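Local coordinates for protein alpha-galactosidase (Umbelopsis vinacea, PDB 3A5V) that removes terminal alpha-linked galactose from galactosides by hydrolysis, as a tetrameric glycoside hydrolase of family 27, at residues P9-N14 / L43-V48; N237-L242 / L264-I269; Y258-A263 / V324-N329. All coordinates share one frame; numbering follows the deposited sequence.

Contact 1. Residues P9-N14 / L43-V48; sequences PQMGWN and LGYNYV
M11 meets Y45 because its CG stands beside the backbone N (chi1 -58°) and the chain then bends at the sulfur (chi3 59°), which turns CE onto the ring. CE sits 3.6 Å from the centroid of the Y45 ring, over its middle, so this is a CH-pi contact, and SD lies farther out above the same face as a Met-aromatic partner. A flexible, unbranched methionine suits such a fold-over.

Next to this contact the backbones pair as parallel strands. M11 O accepts Y47 N at 3.2 Å, in the carbonyl plane and on a lone pair, while N46 N comes to M11 O from above that plane, also at 3.2 Å. Y45 centres an inverse gamma turn, and the N-H groups of N46 and Y47, which follow it, both point to M11 O. W13 N bonds to Y47 O at 2.9 Å. Between these bonds G12 CA passes 3.2 Å from Y47 O, where any CB on that residue would clash. G44, with its positive phi, closes a Schellman motif. V48 CG1 lies 4.1 Å from W13 CE3, at the edge of the indole.

The two strands neighbour each other in the barrel sheet and are joined by a beta-alpha-beta crossover through helix 25-38, whose A31, I28 and I35 pack on W13 and V48; I291 of helix 288-294 flanks M11.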
ATOM      1  N   PRO A   9      19.027   3.736 -25.968  1.00 11.18           N
ATOM      2  CA  PRO A   9      17.786   2.965 -26.047  1.00 12.16           C
ATOM      3  C   PRO A   9      17.638   2.201 -27.373  1.00 12.55           C
ATOM      4  O   PRO A   9      17.993   2.732 -28.435  1.00 12.65           O
ATOM      5  CB  PRO A   9      16.684   4.037 -25.915  1.00 11.81           C
ATOM      6  CG  PRO A   9      17.357   5.168 -25.122  1.00 11.96           C
ATOM      7  CD  PRO A   9      18.794   5.155 -25.647  1.00 11.29           C
ATOM      8  N   GLN A  10      17.119   0.973 -27.313  1.00 12.07           N
ATOM      9  CA  GLN A  10      16.879   0.190 -28.545  1.00 12.08           C
ATOM     10  C   GLN A  10      15.792   0.825 -29.433  1.00 11.76           C
ATOM     11  O   GLN A  10      14.899   1.513 -28.943  1.00 10.65           O
ATOM     12  CB  GLN A  10      16.524  -1.275 -28.227  1.00 12.20           C
ATOM     13  CG  GLN A  10      15.177  -1.489 -27.466  1.00 12.28           C
ATOM     14  CD  GLN A  10      15.306  -1.521 -25.930  1.00 12.36           C
ATOM     15  OE1 GLN A  10      16.158  -0.850 -25.335  1.00 12.89           O
ATOM     16  NE2 GLN A  10      14.432  -2.294 -25.287  1.00  9.75           N
ATOM     17  N   MET A  11      15.894   0.596 -30.741  1.00 10.84           N
ATOM     18  CA  MET A  11      14.903   1.068 -31.692  1.00 11.15           C
ATOM     19  C   MET A  11      14.532  -0.102 -32.595  1.00 11.28           C
ATOM     20  O   MET A  11      15.372  -0.951 -32.899  1.00 10.95           O
ATOM     21  CB  MET A  11      15.454   2.233 -32.525  1.00 11.11           C
ATOM     22  CG  MET A  11      15.919   3.454 -31.710  1.00 11.24           C
ATOM     23  SD  MET A  11      16.736   4.723 -32.716  1.00 12.43           S
ATOM     24  CE  MET A  11      15.437   5.130 -33.917  1.00 11.99           C
ATOM     25  N   GLY A  12      13.283  -0.146 -33.035  1.00 11.28           N
ATOM     26  CA  GLY A  12      12.837  -1.292 -33.817  1.00 11.43           C
ATOM     27  C   GLY A  12      11.358  -1.241 -34.127  1.00 11.40           C
ATOM     28  O   GLY A  12      10.744  -0.161 -34.149  1.00 11.45           O
ATOM     29  N   TRP A  13      10.798  -2.418 -34.363  1.00 11.76           N
ATOM     30  CA  TRP A  13       9.402  -2.590 -34.771  1.00 11.91           C
ATOM     31  C   TRP A  13       8.920  -3.960 -34.268  1.00 11.99           C
ATOM     32  O   TRP A  13       9.700  -4.925 -34.217  1.00 12.82           O
ATOM     33  CB  TRP A  13       9.300  -2.482 -36.300  1.00 11.54           C
ATOM     34  CG  TRP A  13       7.918  -2.803 -36.847  1.00 11.12           C
ATOM     35  CD1 TRP A  13       6.874  -1.946 -37.009  1.00 11.62           C
ATOM     36  CD2 TRP A  13       7.471  -4.083 -37.289  1.00 11.58           C
ATOM     37  NE1 TRP A  13       5.784  -2.614 -37.548  1.00 12.99           N
ATOM     38  CE2 TRP A  13       6.130  -3.933 -37.724  1.00 11.98           C
ATOM     39  CE3 TRP A  13       8.077  -5.360 -37.352  1.00 12.34           C
ATOM     40  CZ2 TRP A  13       5.374  -5.012 -38.218  1.00 13.28           C
ATOM     41  CZ3 TRP A  13       7.337  -6.424 -37.860  1.00 11.88           C
ATOM     42  CH2 TRP A  13       5.985  -6.243 -38.279  1.00 12.25           C
ATOM     43  N   ASN A  14       7.637  -4.032 -33.917  1.00 12.13           N
ATOM     44  CA  ASN A  14       7.026  -5.194 -33.267  1.00 12.43           C
ATOM     45  C   ASN A  14       5.755  -5.611 -34.029  1.00 11.92           C
ATOM     46  O   ASN A  14       4.982  -4.754 -34.450  1.00 12.65           O
ATOM     47  CB  ASN A  14       6.727  -4.839 -31.781  1.00 11.80           C
ATOM     48  CG  ASN A  14       5.962  -5.920 -31.055  1.00 12.76           C
ATOM     49  OD1 ASN A  14       4.780  -6.139 -31.321  1.00 12.59           O
ATOM     50  ND2 ASN A  14       6.636  -6.611 -30.122  1.00 12.50           N
ATOM     51  N   LEU A  43      18.028   4.708 -40.113  1.00 16.32           N
ATOM     52  CA  LEU A  43      17.732   5.695 -39.058  1.00 16.36           C
ATOM     53  C   LEU A  43      18.014   5.157 -37.648  1.00 16.15           C
ATOM     54  O   LEU A  43      18.174   5.932 -36.703  1.00 16.52           O
ATOM     55  CB  LEU A  43      16.294   6.196 -39.176  1.00 16.60           C
ATOM     56  CG  LEU A  43      16.026   7.099 -40.389  1.00 18.56           C
ATOM     57  CD1 LEU A  43      14.537   7.144 -40.705  1.00 17.69           C
ATOM     58  CD2 LEU A  43      16.565   8.507 -40.191  1.00 20.73           C
ATOM     59  N   GLY A  44      18.081   3.831 -37.513  1.00 15.43           N
ATOM     60  CA  GLY A  44      18.370   3.199 -36.223  1.00 14.59           C
ATOM     61  C   GLY A  44      17.397   2.116 -35.805  1.00 14.28           C
ATOM     62  O   GLY A  44      17.686   1.380 -34.869  1.00 13.81           O
ATOM     63  N   TYR A  45      16.245   2.008 -36.485  1.00 13.34           N
ATOM     64  CA  TYR A  45      15.235   1.007 -36.111  1.00 13.58           C
ATOM     65  C   TYR A  45      15.641  -0.352 -36.685  1.00 13.96           C
ATOM     66  O   TYR A  45      15.254  -0.707 -37.811  1.00 13.53           O
ATOM     67  CB  TYR A  45      13.844   1.364 -36.643  1.00 13.30           C
ATOM     68  CG  TYR A  45      13.290   2.735 -36.274  1.00 13.75           C
ATOM     69  CD1 TYR A  45      13.537   3.847 -37.083  1.00 14.11           C
ATOM     70  CD2 TYR A  45      12.454   2.896 -35.163  1.00 12.70           C
ATOM     71  CE1 TYR A  45      12.987   5.109 -36.784  1.00 13.02           C
ATOM     72  CE2 TYR A  45      11.900   4.163 -34.837  1.00 12.93           C
ATOM     73  CZ  TYR A  45      12.162   5.250 -35.652  1.00 14.48           C
ATOM     74  OH  TYR A  45      11.617   6.484 -35.352  1.00 14.31           O
ATOM     75  N   ASN A  46      16.408  -1.104 -35.910  1.00 14.53           N
ATOM     76  CA  ASN A  46      17.066  -2.284 -36.447  1.00 15.41           C
ATOM     77  C   ASN A  46      16.567  -3.602 -35.874  1.00 15.47           C
ATOM     78  O   ASN A  46      16.899  -4.654 -36.416  1.00 15.77           O
ATOM     79  CB  ASN A  46      18.605  -2.149 -36.383  1.00 16.53           C
ATOM     80  CG  ASN A  46      19.159  -2.253 -34.953  1.00 19.14           C
ATOM     81  OD1 ASN A  46      20.197  -2.898 -34.717  1.00 25.33           O
ATOM     82  ND2 ASN A  46      18.463  -1.668 -34.004  1.00 14.57           N
ATOM     83  N   TYR A  47      15.762  -3.558 -34.793  1.00 14.07           N
ATOM     84  CA  TYR A  47      15.192  -4.791 -34.232  1.00 13.26           C
ATOM     85  C   TYR A  47      13.819  -5.118 -34.854  1.00 13.45           C
ATOM     86  O   TYR A  47      12.936  -4.262 -34.913  1.00 13.23           O
ATOM     87  CB  TYR A  47      15.081  -4.717 -32.698  1.00 13.74           C
ATOM     88  CG  TYR A  47      16.400  -4.835 -31.946  1.00 13.26           C
ATOM     89  CD1 TYR A  47      16.984  -6.086 -31.712  1.00 13.54           C
ATOM     90  CD2 TYR A  47      17.039  -3.692 -31.440  1.00 12.80           C
ATOM     91  CE1 TYR A  47      18.197  -6.197 -31.031  1.00 12.39           C
ATOM     92  CE2 TYR A  47      18.250  -3.781 -30.767  1.00 14.22           C
ATOM     93  CZ  TYR A  47      18.817  -5.039 -30.547  1.00 14.45           C
ATOM     94  OH  TYR A  47      19.997  -5.130 -29.853  1.00 15.23           O
ATOM     95  N   VAL A  48      13.655  -6.353 -35.325  1.00 13.25           N
ATOM     96  CA  VAL A  48      12.356  -6.851 -35.814  1.00 13.07           C
ATOM     97  C   VAL A  48      11.876  -7.872 -34.783  1.00 12.56           C
ATOM     98  O   VAL A  48      12.428  -8.970 -34.661  1.00 13.35           O
ATOM     99  CB  VAL A  48      12.445  -7.517 -37.233  1.00 12.25           C
ATOM    100  CG1 VAL A  48      11.054  -8.113 -37.654  1.00 11.41           C
ATOM    101  CG2 VAL A  48      12.954  -6.503 -38.295  1.00 13.72           C
TER
HETATM  102  O   HOH W   1      18.524  -0.440 -31.628  1.00 14.16           O

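Contact 2. Residues N237-L242 / L264-I269; sequences NDLDML and LKSPLI
D238 presents one face of its carboxylate to the P267 ring, whose CG lies 3.9 Å from D238 CG, the two side chains crossing at about a right angle. From the other side D240 N approaches D238 OD1 at 2.9 Å, 49° out of the carboxylate plane, closing an Asx turn that suits a short acid.

With S266 OG anti to the backbone N (chi1 -180°), it takes the N-H of L239 in a nearly straight bond of 3.0 Å and gives its own proton to P267 O at 2.8 Å. With an alanine here, L239 N would probably be left without its acceptor. Farther on, L242 N bonds to I269 O at 2.9 Å, and one water gives protons to D240 O and P267 O and accepts from I269 N.

No beta bridge joins the segments; the S266 side chain, water and the one backbone bond link them where strands 236-238 and 268-270, first and last in the order of the parallel sheet, come together. Helix 251-263 connects the two, with W261 against L239 and L242; I220 and A224 of helix 217-227 pack on L239, and N14 of strand 11-14 touches M241 and I269.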
ATOM      1  N   ASN A 237      13.919   2.903 -18.800  1.00 10.91           N
ATOM      2  CA  ASN A 237      12.453   2.853 -18.644  1.00 11.58           C
ATOM      3  C   ASN A 237      11.806   2.716 -20.024  1.00 11.59           C
ATOM      4  O   ASN A 237      12.224   3.385 -20.971  1.00 11.41           O
ATOM      5  CB  ASN A 237      11.933   4.126 -17.935  1.00 11.52           C
ATOM      6  CG  ASN A 237      12.532   4.294 -16.532  1.00 11.99           C
ATOM      7  OD1 ASN A 237      12.500   3.367 -15.711  1.00 11.24           O
ATOM      8  ND2 ASN A 237      13.089   5.473 -16.263  1.00 11.68           N
ATOM      9  N   ASP A 238      10.810   1.836 -20.134  1.00 10.73           N
ATOM     10  CA  ASP A 238      10.158   1.557 -21.412  1.00 11.06           C
ATOM     11  C   ASP A 238       8.708   2.038 -21.319  1.00 11.08           C
ATOM     12  O   ASP A 238       7.926   1.547 -20.485  1.00 11.37           O
ATOM     13  CB  ASP A 238      10.248   0.044 -21.705  1.00 10.42           C
ATOM     14  CG  ASP A 238       9.624  -0.364 -23.045  1.00 10.48           C
ATOM     15  OD1 ASP A 238       9.070   0.481 -23.783  1.00 11.46           O
ATOM     16  OD2 ASP A 238       9.667  -1.580 -23.337  1.00 11.89           O
ATOM     17  N   LEU A 239       8.354   3.018 -22.155  1.00 10.89           N
ATOM     18  CA  LEU A 239       7.027   3.615 -22.110  1.00 11.11           C
ATOM     19  C   LEU A 239       6.033   2.912 -23.051  1.00 11.76           C
ATOM     20  O   LEU A 239       4.934   3.416 -23.274  1.00 11.42           O
ATOM     21  CB  LEU A 239       7.101   5.129 -22.394  1.00 10.87           C
ATOM     22  CG  LEU A 239       7.515   6.079 -21.255  1.00 11.52           C
ATOM     23  CD1 LEU A 239       8.873   5.695 -20.610  1.00 10.44           C
ATOM     24  CD2 LEU A 239       7.551   7.535 -21.762  1.00 11.55           C
ATOM     25  N   ASP A 240       6.431   1.743 -23.565  1.00 11.45           N
ATOM     26  CA  ASP A 240       5.641   0.908 -24.490  1.00 11.78           C
ATOM     27  C   ASP A 240       5.779   1.458 -25.921  1.00 12.09           C
ATOM     28  O   ASP A 240       6.420   2.490 -26.148  1.00 11.53           O
ATOM     29  CB  ASP A 240       4.155   0.753 -24.062  1.00 11.35           C
ATOM     30  CG  ASP A 240       3.496  -0.513 -24.609  1.00 11.23           C
ATOM     31  OD1 ASP A 240       4.165  -1.340 -25.277  1.00  9.69           O
ATOM     32  OD2 ASP A 240       2.291  -0.701 -24.359  1.00 10.70           O
ATOM     33  N   MET A 241       5.179   0.749 -26.869  1.00 12.76           N
ATOM     34  CA  MET A 241       5.394   0.973 -28.298  1.00 14.41           C
ATOM     35  C   MET A 241       4.770   2.264 -28.804  1.00 14.47           C
ATOM     36  O   MET A 241       3.829   2.793 -28.202  1.00 14.74           O
ATOM     37  CB  MET A 241       4.808  -0.203 -29.089  1.00 13.60           C
ATOM     38  CG  MET A 241       5.467  -1.503 -28.740  1.00 16.45           C
ATOM     39  SD  MET A 241       4.807  -2.902 -29.653  1.00 19.07           S
ATOM     40  CE  MET A 241       3.148  -3.061 -28.935  1.00 19.01           C
ATOM     41  N   LEU A 242       5.295   2.754 -29.925  1.00 13.31           N
ATOM     42  CA  LEU A 242       4.782   3.951 -30.573  1.00 13.25           C
ATOM     43  C   LEU A 242       3.539   3.618 -31.408  1.00 13.54           C
ATOM     44  O   LEU A 242       3.572   2.692 -32.215  1.00 14.17           O
ATOM     45  CB  LEU A 242       5.871   4.557 -31.480  1.00 12.02           C
ATOM     46  CG  LEU A 242       7.083   5.106 -30.705  1.00 12.99           C
ATOM     47  CD1 LEU A 242       8.328   5.224 -31.608  1.00 12.21           C
ATOM     48  CD2 LEU A 242       6.768   6.445 -30.010  1.00 11.44           C
ATOM     49  N   LEU A 264      12.628  11.090 -23.004  1.00  9.63           N
ATOM     50  CA  LEU A 264      12.740  10.343 -21.764  1.00  9.79           C
ATOM     51  C   LEU A 264      13.579   9.064 -21.919  1.00  9.80           C
ATOM     52  O   LEU A 264      13.695   8.277 -20.975  1.00  9.76           O
ATOM     53  CB  LEU A 264      11.345  10.059 -21.136  1.00  9.41           C
ATOM     54  CG  LEU A 264      10.886  11.147 -20.131  1.00  9.93           C
ATOM     55  CD1 LEU A 264      10.942  12.586 -20.731  1.00  9.67           C
ATOM     56  CD2 LEU A 264       9.449  10.865 -19.612  1.00 10.24           C
ATOM     57  N   LYS A 265      14.207   8.915 -23.091  1.00  9.91           N
ATOM     58  CA  LYS A 265      15.089   7.783 -23.400  1.00 10.26           C
ATOM     59  C   LYS A 265      14.349   6.445 -23.264  1.00  9.99           C
ATOM     60  O   LYS A 265      14.901   5.461 -22.766  1.00 10.25           O
ATOM     61  CB  LYS A 265      16.381   7.823 -22.554  1.00 10.88           C
ATOM     62  CG  LYS A 265      17.609   8.518 -23.226  1.00 12.97           C
ATOM     63  CD  LYS A 265      17.413  10.001 -23.530  1.00 13.11           C
ATOM     64  CE  LYS A 265      18.760  10.661 -23.851  1.00 13.04           C
ATOM     65  NZ  LYS A 265      18.644  12.116 -24.149  1.00 11.33           N
ATOM     66  N   SER A 266      13.082   6.418 -23.679  1.00 10.06           N
ATOM     67  CA  SER A 266      12.376   5.141 -23.855  1.00  9.70           C
ATOM     68  C   SER A 266      12.977   4.416 -25.069  1.00 10.50           C
ATOM     69  O   SER A 266      13.396   5.073 -26.049  1.00 10.67           O
ATOM     70  CB  SER A 266      10.879   5.377 -24.106  1.00  9.77           C
ATOM     71  OG  SER A 266      10.165   4.147 -24.275  1.00 10.13           O
ATOM     72  N   PRO A 267      12.992   3.069 -25.031  1.00 10.72           N
ATOM     73  CA  PRO A 267      13.068   2.361 -26.310  1.00 10.65           C
ATOM     74  C   PRO A 267      12.037   2.955 -27.271  1.00 10.84           C
ATOM     75  O   PRO A 267      10.924   3.349 -26.837  1.00 10.73           O
ATOM     76  CB  PRO A 267      12.645   0.931 -25.951  1.00 11.09           C
ATOM     77  CG  PRO A 267      13.008   0.756 -24.512  1.00 10.09           C
ATOM     78  CD  PRO A 267      12.930   2.147 -23.877  1.00 10.77           C
ATOM     79  N   LEU A 268      12.393   3.013 -28.561  1.00 10.53           N
ATOM     80  CA  LEU A 268      11.474   3.484 -29.599  1.00 10.88           C
ATOM     81  C   LEU A 268      11.136   2.303 -30.509  1.00 11.88           C
ATOM     82  O   LEU A 268      11.813   2.059 -31.537  1.00 10.75           O
ATOM     83  CB  LEU A 268      12.081   4.634 -30.404  1.00 10.96           C
ATOM     84  CG  LEU A 268      12.496   5.891 -29.599  1.00 11.99           C
ATOM     85  CD1 LEU A 268      13.189   6.914 -30.511  1.00 10.58           C
ATOM     86  CD2 LEU A 268      11.324   6.533 -28.823  1.00 11.67           C
ATOM     87  N   ILE A 269      10.118   1.555 -30.093  1.00 11.25           N
ATOM     88  CA  ILE A 269       9.663   0.367 -30.830  1.00 11.65           C
ATOM     89  C   ILE A 269       8.378   0.722 -31.554  1.00 12.50           C
ATOM     90  O   ILE A 269       7.353   1.031 -30.922  1.00 12.30           O
ATOM     91  CB  ILE A 269       9.465  -0.879 -29.895  1.00 11.59           C
ATOM     92  CG1 ILE A 269      10.745  -1.187 -29.069  1.00 11.63           C
ATOM     93  CG2 ILE A 269       8.952  -2.131 -30.713  1.00 11.07           C
ATOM     94  CD1 ILE A 269      12.042  -1.383 -29.882  1.00 14.38           C
TER
HETATM   95  O   HOH W   2      14.653   5.535 -19.978  1.00 10.87           O
HETATM   96  O   HOH W   3      12.861   7.742 -18.453  1.00 12.69           O
HETATM   97  O   HOH W   4       8.571   2.497 -27.880  1.00 10.57           O

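Contact 3. Residues Y258-A263 / V324-N329; sequences YTIWAA and VVILLN
The helix that carries T259, I260 and A263 runs roughly antiparallel to the strand that carries I326 and L328: the axes of segments 258-263 and 324-329 make an angle of 146° and approach to 10.5 Å. Across that gap T259 CA lies 8.4 Å from I326 CA, a spacing bridged by side chains; no hydrogen bond links the two segments. The strand's alternation turns I326 and L328 toward the helix and V325 and L327 to the opposite side of the sheet. On the helix, T259 and A263 are one turn apart, so both face the same strand residue.

I326 CD1 presses on A263 CB at 3.4 Å, tighter than ordinary van der Waals contact, and meets T259 CG2 at 4.0 Å, T259 and I326 reaching toward each other tip to tip. Alanine fits at 263 because a larger group would probably run into the isoleucine methyl. In T259 the methyl is the branch anti to the backbone N, which aims it at I326, whereas OG1, held beside that N (chi1 -61°), bonds to R255 O and W364 NE1; threonine thus offers a greasy branch to the interface and a satisfied polar one. I260 comes in from the flank: its CD1 lies 3.8 Å from L328 CD1, the side chains crossing at about a right angle, and 4.2 Å from I326 CG2. The contacts made by these aliphatic chains are purely apolar.

The contact joins the (beta/alpha) barrel, the catalytic domain in this family, to the C-terminal beta sandwich. Strand 322-329 lies between strands 311-318 and 384-390; F314 of the former touches I260, V385 and L387 of the latter touch T259 and I326 respectively, and I221 of barrel helix 217-227 covers I260.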
ATOM      1  N   TYR A 258       5.646  10.873 -29.574  1.00  9.55           N
ATOM      2  CA  TYR A 258       7.004  10.542 -30.025  1.00 10.18           C
ATOM      3  C   TYR A 258       8.079  11.370 -29.294  1.00 10.02           C
ATOM      4  O   TYR A 258       9.116  10.843 -28.876  1.00  9.88           O
ATOM      5  CB  TYR A 258       7.110  10.731 -31.551  1.00 10.55           C
ATOM      6  CG  TYR A 258       8.370  10.143 -32.146  1.00 11.34           C
ATOM      7  CD1 TYR A 258       9.561  10.873 -32.144  1.00 10.09           C
ATOM      8  CD2 TYR A 258       8.378   8.856 -32.688  1.00  9.81           C
ATOM      9  CE1 TYR A 258      10.738  10.352 -32.658  1.00 11.49           C
ATOM     10  CE2 TYR A 258       9.564   8.314 -33.231  1.00 12.11           C
ATOM     11  CZ  TYR A 258      10.739   9.079 -33.204  1.00 12.75           C
ATOM     12  OH  TYR A 258      11.919   8.589 -33.738  1.00 12.68           O
ATOM     13  N   THR A 259       7.839  12.671 -29.177  1.00 10.35           N
ATOM     14  CA  THR A 259       8.791  13.594 -28.524  1.00 10.57           C
ATOM     15  C   THR A 259       9.133  13.171 -27.093  1.00 10.63           C
ATOM     16  O   THR A 259      10.309  13.140 -26.705  1.00 11.09           O
ATOM     17  CB  THR A 259       8.212  15.033 -28.486  1.00 10.99           C
ATOM     18  OG1 THR A 259       7.989  15.506 -29.832  1.00 12.08           O
ATOM     19  CG2 THR A 259       9.152  15.997 -27.714  1.00 11.24           C
ATOM     20  N   ILE A 260       8.101  12.884 -26.299  1.00  9.89           N
ATOM     21  CA  ILE A 260       8.305  12.549 -24.899  1.00  9.96           C
ATOM     22  C   ILE A 260       8.969  11.176 -24.757  1.00  9.74           C
ATOM     23  O   ILE A 260       9.884  11.030 -23.968  1.00  9.16           O
ATOM     24  CB  ILE A 260       6.985  12.655 -24.053  1.00  9.76           C
ATOM     25  CG1 ILE A 260       6.424  14.100 -24.077  1.00 10.21           C
ATOM     26  CG2 ILE A 260       7.207  12.198 -22.598  1.00  9.78           C
ATOM     27  CD1 ILE A 260       7.368  15.178 -23.466  1.00 11.68           C
ATOM     28  N   TRP A 261       8.515  10.183 -25.526  1.00  9.46           N
ATOM     29  CA  TRP A 261       9.186   8.868 -25.548  1.00  9.97           C
ATOM     30  C   TRP A 261      10.675   9.043 -25.920  1.00 10.02           C
ATOM     31  O   TRP A 261      11.565   8.465 -25.283  1.00 10.66           O
ATOM     32  CB  TRP A 261       8.516   7.963 -26.583  1.00  9.51           C
ATOM     33  CG  TRP A 261       7.339   7.094 -26.081  1.00 10.42           C
ATOM     34  CD1 TRP A 261       7.216   5.746 -26.271  1.00 11.39           C
ATOM     35  CD2 TRP A 261       6.153   7.503 -25.356  1.00 10.75           C
ATOM     36  NE1 TRP A 261       6.051   5.288 -25.722  1.00 10.75           N
ATOM     37  CE2 TRP A 261       5.373   6.335 -25.154  1.00 11.21           C
ATOM     38  CE3 TRP A 261       5.679   8.731 -24.849  1.00 11.13           C
ATOM     39  CZ2 TRP A 261       4.139   6.349 -24.459  1.00  9.85           C
ATOM     40  CZ3 TRP A 261       4.443   8.749 -24.152  1.00 10.70           C
ATOM     41  CH2 TRP A 261       3.691   7.557 -23.967  1.00 10.43           C
ATOM     42  N   ALA A 262      10.945   9.843 -26.946  1.00  9.49           N
ATOM     43  CA  ALA A 262      12.337  10.064 -27.364  1.00  9.73           C
ATOM     44  C   ALA A 262      13.153  10.756 -26.250  1.00  9.61           C
ATOM     45  O   ALA A 262      14.236  10.309 -25.884  1.00 10.53           O
ATOM     46  CB  ALA A 262      12.376  10.898 -28.667  1.00  9.76           C
ATOM     47  N   ALA A 263      12.627  11.849 -25.714  1.00  9.44           N
ATOM     48  CA  ALA A 263      13.379  12.658 -24.723  1.00  9.87           C
ATOM     49  C   ALA A 263      13.524  12.014 -23.343  1.00  9.63           C
ATOM     50  O   ALA A 263      14.425  12.367 -22.586  1.00  9.84           O
ATOM     51  CB  ALA A 263      12.740  14.082 -24.593  1.00  9.16           C
ATOM     52  N   VAL A 324      18.171  19.881 -24.078  1.00 12.89           N
ATOM     53  CA  VAL A 324      16.874  19.701 -24.732  1.00 12.44           C
ATOM     54  C   VAL A 324      15.811  20.362 -23.849  1.00 12.37           C
ATOM     55  O   VAL A 324      15.862  20.256 -22.619  1.00 13.16           O
ATOM     56  CB  VAL A 324      16.545  18.204 -25.068  1.00 12.29           C
ATOM     57  CG1 VAL A 324      16.366  17.365 -23.790  1.00 11.09           C
ATOM     58  CG2 VAL A 324      15.281  18.111 -25.954  1.00 12.29           C
ATOM     59  N   VAL A 325      14.891  21.086 -24.476  1.00 12.01           N
ATOM     60  CA  VAL A 325      13.794  21.747 -23.769  1.00 12.07           C
ATOM     61  C   VAL A 325      12.501  21.446 -24.499  1.00 12.06           C
ATOM     62  O   VAL A 325      12.425  21.584 -25.723  1.00 12.32           O
ATOM     63  CB  VAL A 325      14.023  23.284 -23.606  1.00 11.90           C
ATOM     64  CG1 VAL A 325      12.796  23.980 -22.985  1.00 12.06           C
ATOM     65  CG2 VAL A 325      15.262  23.539 -22.726  1.00 10.70           C
ATOM     66  N   ILE A 326      11.492  21.011 -23.750  1.00 11.93           N
ATOM     67  CA  ILE A 326      10.174  20.729 -24.333  1.00 11.92           C
ATOM     68  C   ILE A 326       9.067  21.500 -23.628  1.00 11.99           C
ATOM     69  O   ILE A 326       8.889  21.380 -22.403  1.00 11.62           O
ATOM     70  CB  ILE A 326       9.820  19.214 -24.279  1.00 12.11           C
ATOM     71  CG1 ILE A 326      10.939  18.380 -24.919  1.00 13.52           C
ATOM     72  CG2 ILE A 326       8.472  18.949 -24.967  1.00 11.76           C
ATOM     73  CD1 ILE A 326      11.099  17.022 -24.330  1.00 17.64           C
ATOM     74  N   LEU A 327       8.307  22.268 -24.411  1.00 12.04           N
ATOM     75  CA  LEU A 327       7.073  22.892 -23.929  1.00 12.41           C
ATOM     76  C   LEU A 327       5.926  21.984 -24.323  1.00 11.94           C
ATOM     77  O   LEU A 327       5.749  21.682 -25.501  1.00 12.28           O
ATOM     78  CB  LEU A 327       6.876  24.282 -24.565  1.00 12.86           C
ATOM     79  CG  LEU A 327       8.054  25.247 -24.402  1.00 15.32           C
ATOM     80  CD1 LEU A 327       7.899  26.406 -25.393  1.00 15.50           C
ATOM     81  CD2 LEU A 327       8.128  25.733 -22.967  1.00 17.84           C
ATOM     82  N   LEU A 328       5.153  21.541 -23.344  1.00 11.77           N
ATOM     83  CA  LEU A 328       4.053  20.619 -23.637  1.00 11.78           C
ATOM     84  C   LEU A 328       2.744  21.237 -23.171  1.00 12.26           C
ATOM     85  O   LEU A 328       2.593  21.622 -21.999  1.00 12.17           O
ATOM     86  CB  LEU A 328       4.285  19.251 -22.972  1.00 11.41           C
ATOM     87  CG  LEU A 328       3.265  18.119 -23.177  1.00 12.14           C
ATOM     88  CD1 LEU A 328       3.977  16.787 -22.944  1.00 14.47           C
ATOM     89  CD2 LEU A 328       2.097  18.249 -22.209  1.00 13.56           C
ATOM     90  N   ASN A 329       1.803  21.287 -24.100  1.00 12.91           N
ATOM     91  CA  ASN A 329       0.498  21.879 -23.886  1.00 13.45           C
ATOM     92  C   ASN A 329      -0.567  20.779 -23.929  1.00 14.14           C
ATOM     93  O   ASN A 329      -1.017  20.389 -25.003  1.00 13.69           O
ATOM     94  CB  ASN A 329       0.216  22.944 -24.953  1.00 13.01           C
ATOM     95  CG  ASN A 329      -1.196  23.550 -24.824  1.00 14.33           C
ATOM     96  OD1 ASN A 329      -1.854  23.396 -23.796  1.00 12.98           O
ATOM     97  ND2 ASN A 329      -1.661  24.202 -25.880  1.00 13.74           N
TER

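How the contacts relate
Contacts 1 and 2, with centres about 11 Å apart, share the barrel sheet: strand 11-14 pairs with strand 268-270 through Q10 O to L268 N (2.9 Å) and G12 N to L268 O (3.0 Å). Helix 251-263 carries contact 3, whose centre is about 13 Å from that of contact 2; its W261 NE1 bonds to D240 O (2.9 Å). The centres of contacts 1 and 3 lie about 20 Å apart, yet Y45 OH and Y258 OH meet at 2.7 Å. A Tris molecule, probably from the crystallisation liquor, lies about 6 Å from the M241 side chain and may mark a pocket there, consistent with an active site at the C-terminal ends of the barrel strands, where M241 stands.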